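Side-chain contacts in Non-reducing end beta-L-arabinofuranosidase (Bacteroides thetaiotaomicron, PDB 5MQO), which probably hydrolyses glycosidic bonds in plant pectin as a family GH127 glycoside hydrolase, most likely acting as an aceric acidase: residues G49-R54 and S415-I420; K425-T430 and P460-T465. All blocks are in the same frame, centred on the assembly; numbering follows the deposited sequence.

Interaction 1 (G49-R54 and S415-I420); sequences GFWGER and SVLSGI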
# COMPACT_ATOMS: atom_id res chain seq x y z
N GLY A 49 -3.05 6.12 18.94
CA GLY A 49 -3.14 4.67 18.83
C GLY A 49 -2.06 4.10 17.95
O GLY A 49 -0.93 4.60 17.94
N PHE A 50 -2.43 3.05 17.21
CA PHE A 50 -1.54 2.37 16.27
C PHE A 50 -0.76 3.39 15.43
O PHE A 50 0.47 3.41 15.44
CB PHE A 50 -2.32 1.41 15.37
CG PHE A 50 -1.46 0.49 14.54
CD1 PHE A 50 -0.85 0.92 13.37
CD2 PHE A 50 -1.24 -0.83 14.94
CE1 PHE A 50 -0.06 0.05 12.62
CE2 PHE A 50 -0.46 -1.70 14.19
CZ PHE A 50 0.13 -1.25 13.02
N TRP A 51 -1.49 4.25 14.72
CA TRP A 51 -0.86 5.07 13.68
C TRP A 51 -0.19 6.32 14.22
O TRP A 51 0.83 6.75 13.67
CB TRP A 51 -1.84 5.40 12.54
CG TRP A 51 -2.06 4.22 11.57
CD1 TRP A 51 -3.19 3.47 11.43
CD2 TRP A 51 -1.10 3.69 10.65
NE1 TRP A 51 -3.00 2.50 10.47
CE2 TRP A 51 -1.73 2.61 9.98
CE3 TRP A 51 0.21 4.03 10.32
CZ2 TRP A 51 -1.09 1.86 9.02
CZ3 TRP A 51 0.86 3.28 9.35
CH2 TRP A 51 0.20 2.20 8.70
N GLY A 52 -0.75 6.90 15.27
CA GLY A 52 -0.07 7.95 16.02
C GLY A 52 1.33 7.53 16.45
O GLY A 52 2.32 8.29 16.25
N GLU A 53 1.40 6.32 17.01
CA GLU A 53 2.66 5.73 17.48
C GLU A 53 3.64 5.50 16.32
O GLU A 53 4.79 5.95 16.38
CB GLU A 53 2.41 4.43 18.24
CG GLU A 53 3.62 3.90 18.98
CD GLU A 53 3.44 2.47 19.42
OE1 GLU A 53 2.84 2.23 20.50
OE2 GLU A 53 3.90 1.59 18.66
N ARG A 54 3.18 4.84 15.26
CA ARG A 54 3.99 4.70 14.05
C ARG A 54 4.44 6.07 13.48
O ARG A 54 5.63 6.27 13.21
CB ARG A 54 3.21 3.90 13.00
CG ARG A 54 2.98 2.43 13.32
CD ARG A 54 4.27 1.68 13.60
NE ARG A 54 4.61 1.76 15.02
CZ ARG A 54 5.83 1.59 15.53
NH1 ARG A 54 6.88 1.30 14.77
NH2 ARG A 54 5.98 1.69 16.85
N SER A 415 1.76 -5.59 3.81
CA SER A 415 2.84 -5.67 2.82
C SER A 415 3.55 -4.36 2.52
O SER A 415 4.40 -4.31 1.65
CB SER A 415 2.30 -6.30 1.55
OG SER A 415 1.13 -5.65 1.08
N VAL A 416 3.23 -3.31 3.26
CA VAL A 416 3.91 -2.01 3.14
C VAL A 416 4.56 -1.70 4.49
O VAL A 416 5.78 -1.50 4.57
CB VAL A 416 2.90 -0.91 2.75
CG1 VAL A 416 3.53 0.47 2.78
CG2 VAL A 416 2.34 -1.19 1.37
N LEU A 417 3.76 -1.69 5.55
CA LEU A 417 4.26 -1.52 6.89
C LEU A 417 5.26 -2.63 7.28
O LEU A 417 6.15 -2.41 8.12
CB LEU A 417 3.09 -1.42 7.87
CG LEU A 417 3.35 -1.24 9.37
CD1 LEU A 417 4.09 0.05 9.70
CD2 LEU A 417 2.04 -1.29 10.10
N SER A 418 5.14 -3.81 6.67
CA SER A 418 6.12 -4.89 6.92
C SER A 418 7.51 -4.53 6.39
O SER A 418 8.50 -5.09 6.81
CB SER A 418 5.67 -6.17 6.24
OG SER A 418 5.71 -5.98 4.84
N GLY A 419 7.55 -3.61 5.44
CA GLY A 419 8.78 -3.20 4.82
C GLY A 419 9.76 -2.41 5.67
O GLY A 419 10.91 -2.21 5.23
N ILE A 420 9.33 -1.95 6.84
CA ILE A 420 10.15 -1.14 7.73
C ILE A 420 10.14 -1.78 9.10
O ILE A 420 9.17 -2.43 9.46
CB ILE A 420 9.67 0.34 7.78
CG1 ILE A 420 10.79 1.27 8.28
CG2 ILE A 420 8.37 0.50 8.59
CD1 ILE A 420 10.41 2.76 8.33
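Glu53 OE2 is gripped by two groups, Ser640 OG and NH2 of Arg54, the arginine whose aliphatic CD rests 4.2 Å from CD1 of Leu417. The salt bridge is short, 2.8 Å from Arg54 NH2 to Glu53 OE2, and reaches the oxygen on its anti side with an N-H...O angle of 157°. Arg54 NH1 donates to the carbonyl oxygen of Leu422, just beyond 415-420, so the guanidinium is held at two of its nitrogens while its methylene chain faces the leucine. The other methyl of Leu417, CD2, makes the closer contact. It meets the rim of the Phe50 ring in its plane, equidistant at 3.5 Å from Phe50 CE1 and CZ. CG of Leu417 is anti to its own backbone N (chi1 180°), which carries the isobutyl group out of the 3-10 turn to meet the Phe50 ring coming the other way. The contact belongs to the GH127 catalytic domain, a helical domain of the six-hairpin clan, and sets the first turn of helix 50-69, with Gly49 at its N-cap position, against the turn that follows helix 402-416. Trp51 CH2 approaches Leu417 CD2 more loosely, at 4.2 Å, and one face of its indole carries Phe50 CD1, 3.7 Å above the plane and displaced toward the rim. Trp46 stacks on Trp51, while Tyr680 and Trp511 meet the Phe50 ring.

Interaction 2 (K425-T430 and P460-T465); sequences KKYFYT and PNTLRT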
# COMPACT_ATOMS: atom_id res chain seq x y z
N LYS A 425 14.12 2.41 11.36
CA LYS A 425 15.46 2.60 10.81
C LYS A 425 15.91 1.58 9.79
O LYS A 425 16.81 1.88 8.99
CB LYS A 425 16.46 2.57 11.95
CG LYS A 425 16.45 3.80 12.83
CD LYS A 425 17.64 3.76 13.75
CE LYS A 425 17.55 4.84 14.79
NZ LYS A 425 18.85 4.96 15.49
N LYS A 426 15.33 0.38 9.83
CA LYS A 426 15.75 -0.70 8.95
C LYS A 426 14.62 -1.09 7.98
O LYS A 426 13.43 -1.01 8.34
CB LYS A 426 16.26 -1.88 9.78
CG LYS A 426 17.51 -1.56 10.59
CD LYS A 426 17.91 -2.70 11.52
CE LYS A 426 17.08 -2.67 12.81
NZ LYS A 426 16.83 -4.04 13.33
N TYR A 427 15.00 -1.50 6.77
CA TYR A 427 14.06 -1.80 5.70
C TYR A 427 14.23 -3.19 5.03
O TYR A 427 15.34 -3.71 4.90
CB TYR A 427 14.15 -0.72 4.63
CG TYR A 427 13.77 0.64 5.12
CD1 TYR A 427 14.70 1.44 5.80
CD2 TYR A 427 12.50 1.16 4.90
CE1 TYR A 427 14.36 2.72 6.26
CE2 TYR A 427 12.15 2.45 5.34
CZ TYR A 427 13.08 3.23 6.02
OH TYR A 427 12.74 4.50 6.45
N PHE A 428 13.11 -3.78 4.61
CA PHE A 428 13.12 -4.93 3.72
C PHE A 428 13.00 -4.48 2.28
O PHE A 428 12.15 -3.63 1.98
CB PHE A 428 11.90 -5.86 3.96
CG PHE A 428 12.08 -6.90 5.03
CD1 PHE A 428 13.26 -7.64 5.13
CD2 PHE A 428 11.05 -7.17 5.89
CE1 PHE A 428 13.41 -8.60 6.11
CE2 PHE A 428 11.19 -8.11 6.88
CZ PHE A 428 12.37 -8.83 6.99
N TYR A 429 13.76 -5.13 1.40
CA TYR A 429 13.44 -5.16 -0.03
C TYR A 429 12.37 -6.25 -0.33
O TYR A 429 11.25 -5.90 -0.73
CB TYR A 429 14.71 -5.42 -0.83
CG TYR A 429 14.60 -5.21 -2.33
CD1 TYR A 429 14.50 -3.91 -2.89
CD2 TYR A 429 14.65 -6.29 -3.21
CE1 TYR A 429 14.44 -3.72 -4.27
CE2 TYR A 429 14.58 -6.11 -4.59
CZ TYR A 429 14.48 -4.83 -5.11
OH TYR A 429 14.41 -4.68 -6.47
N THR A 430 12.69 -7.54 -0.12
CA THR A 430 11.70 -8.63 -0.22
C THR A 430 10.82 -8.77 1.05
O THR A 430 11.26 -8.49 2.17
CB THR A 430 12.37 -10.00 -0.47
OG1 THR A 430 13.42 -10.20 0.49
CG2 THR A 430 12.93 -10.07 -1.84
N PRO A 460 13.12 4.86 0.43
CA PRO A 460 12.52 6.18 0.34
C PRO A 460 11.03 6.18 -0.02
O PRO A 460 10.25 6.90 0.59
CB PRO A 460 13.35 6.86 -0.74
CG PRO A 460 14.69 6.23 -0.61
CD PRO A 460 14.38 4.79 -0.33
N ASN A 461 10.65 5.35 -0.98
CA ASN A 461 9.25 5.22 -1.34
C ASN A 461 8.48 4.61 -0.16
O ASN A 461 7.36 5.05 0.16
CB ASN A 461 9.09 4.42 -2.66
CG ASN A 461 7.64 4.34 -3.14
OD1 ASN A 461 6.78 5.08 -2.68
ND2 ASN A 461 7.36 3.42 -4.05
N THR A 462 9.07 3.63 0.51
CA THR A 462 8.39 3.02 1.66
C THR A 462 8.10 4.08 2.73
O THR A 462 6.96 4.20 3.16
CB THR A 462 9.20 1.85 2.22
OG1 THR A 462 9.28 0.86 1.19
CG2 THR A 462 8.55 1.24 3.42
N LEU A 463 9.12 4.85 3.11
CA LEU A 463 9.00 5.84 4.18
C LEU A 463 8.04 6.99 3.82
O LEU A 463 7.18 7.35 4.60
CB LEU A 463 10.39 6.39 4.57
CG LEU A 463 10.43 7.43 5.71
CD1 LEU A 463 9.71 6.97 6.97
CD2 LEU A 463 11.86 7.84 6.06
N ARG A 464 8.17 7.56 2.64
CA ARG A 464 7.22 8.60 2.26
C ARG A 464 5.79 8.08 2.20
O ARG A 464 4.85 8.81 2.51
CB ARG A 464 7.62 9.28 0.95
CG ARG A 464 7.33 8.49 -0.30
CD ARG A 464 5.95 8.79 -0.91
NE ARG A 464 6.11 9.41 -2.21
CZ ARG A 464 6.56 8.80 -3.31
NH1 ARG A 464 6.89 7.52 -3.31
NH2 ARG A 464 6.68 9.49 -4.44
N THR A 465 5.61 6.82 1.81
CA THR A 465 4.26 6.27 1.73
C THR A 465 3.71 6.16 3.15
O THR A 465 2.63 6.70 3.45
CB THR A 465 4.21 4.93 0.99
OG1 THR A 465 4.34 5.16 -0.41
CG2 THR A 465 2.89 4.24 1.22
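Tyr427 presses its phenol oxygen into the aliphatic side chain of Leu463, and this is where the contact is tightest. Tyr427 OH lies 3.5 Å from Leu463 CD2 and 3.6 Å from Leu463 CB, with CG and CD1 only slightly farther, so the oxygen sits against the whole leucine branch point. The two side chains cross obliquely. Tyr427 CG stands anti to its carbonyl carbon (chi1 -62°), which projects the ring out of the extended loop and onto helix 458-466. Thr462 brings its methyl to the ring edge near the plane, CG2 at 4.2 Å from Tyr427 CD2, a looser fit. Its hydroxyl is occupied within the helix, OG1 bonding to the carbonyl oxygen of Cys458, the residue joined to Cys383 by a disulfide.

Away from this buried patch the two segments part. The side chains of Lys425 and Lys426 are partly exposed and make no contact with 460-465, though the chain of Lys425 lies on Thr61 and Ser65 of helix 50-69. On the helix, Arg464 is likewise partly exposed and forms a salt bridge with Glu108 of helix 102-117. One turn of the helix is reinforced at Asn461 O, which accepts both Thr465 N and Thr465 OG1, from opposite faces of its carbonyl plane; the bond from Thr465 OG1 to Asn461 O is 3.1 Å long.

The contact thus fastens a loop of the GH127 catalytic domain to a helix by one aromatic side chain. Since the atoms that 460-465 brings to the phenol are all aliphatic carbons, its grip depends on close apolar fit rather than on directional bonds.

How the interactions relate
From the N terminus, the chain enters interaction 1 at the start of helix 50-69 and, after 360 residues, about half of them helical, closes it at the turn following helix 402-416. After a gap of four residues, 425-430 opens interaction 2, which closes a much shorter loop of 29 residues on helix 458-466. The two are therefore in series, neither nested nor crossed. They nevertheless touch: Gly419 O lies 2.8 Å from Phe428 N, a probable hydrogen bond, and Ile420 CG1 packs 3.4 Å from Tyr427 CE2. The turn 415-420 thus joins both contacts, linking helix 50-69 to the loop 425-430 and to helix 458-466, which it also touches directly, all within the catalytic domain.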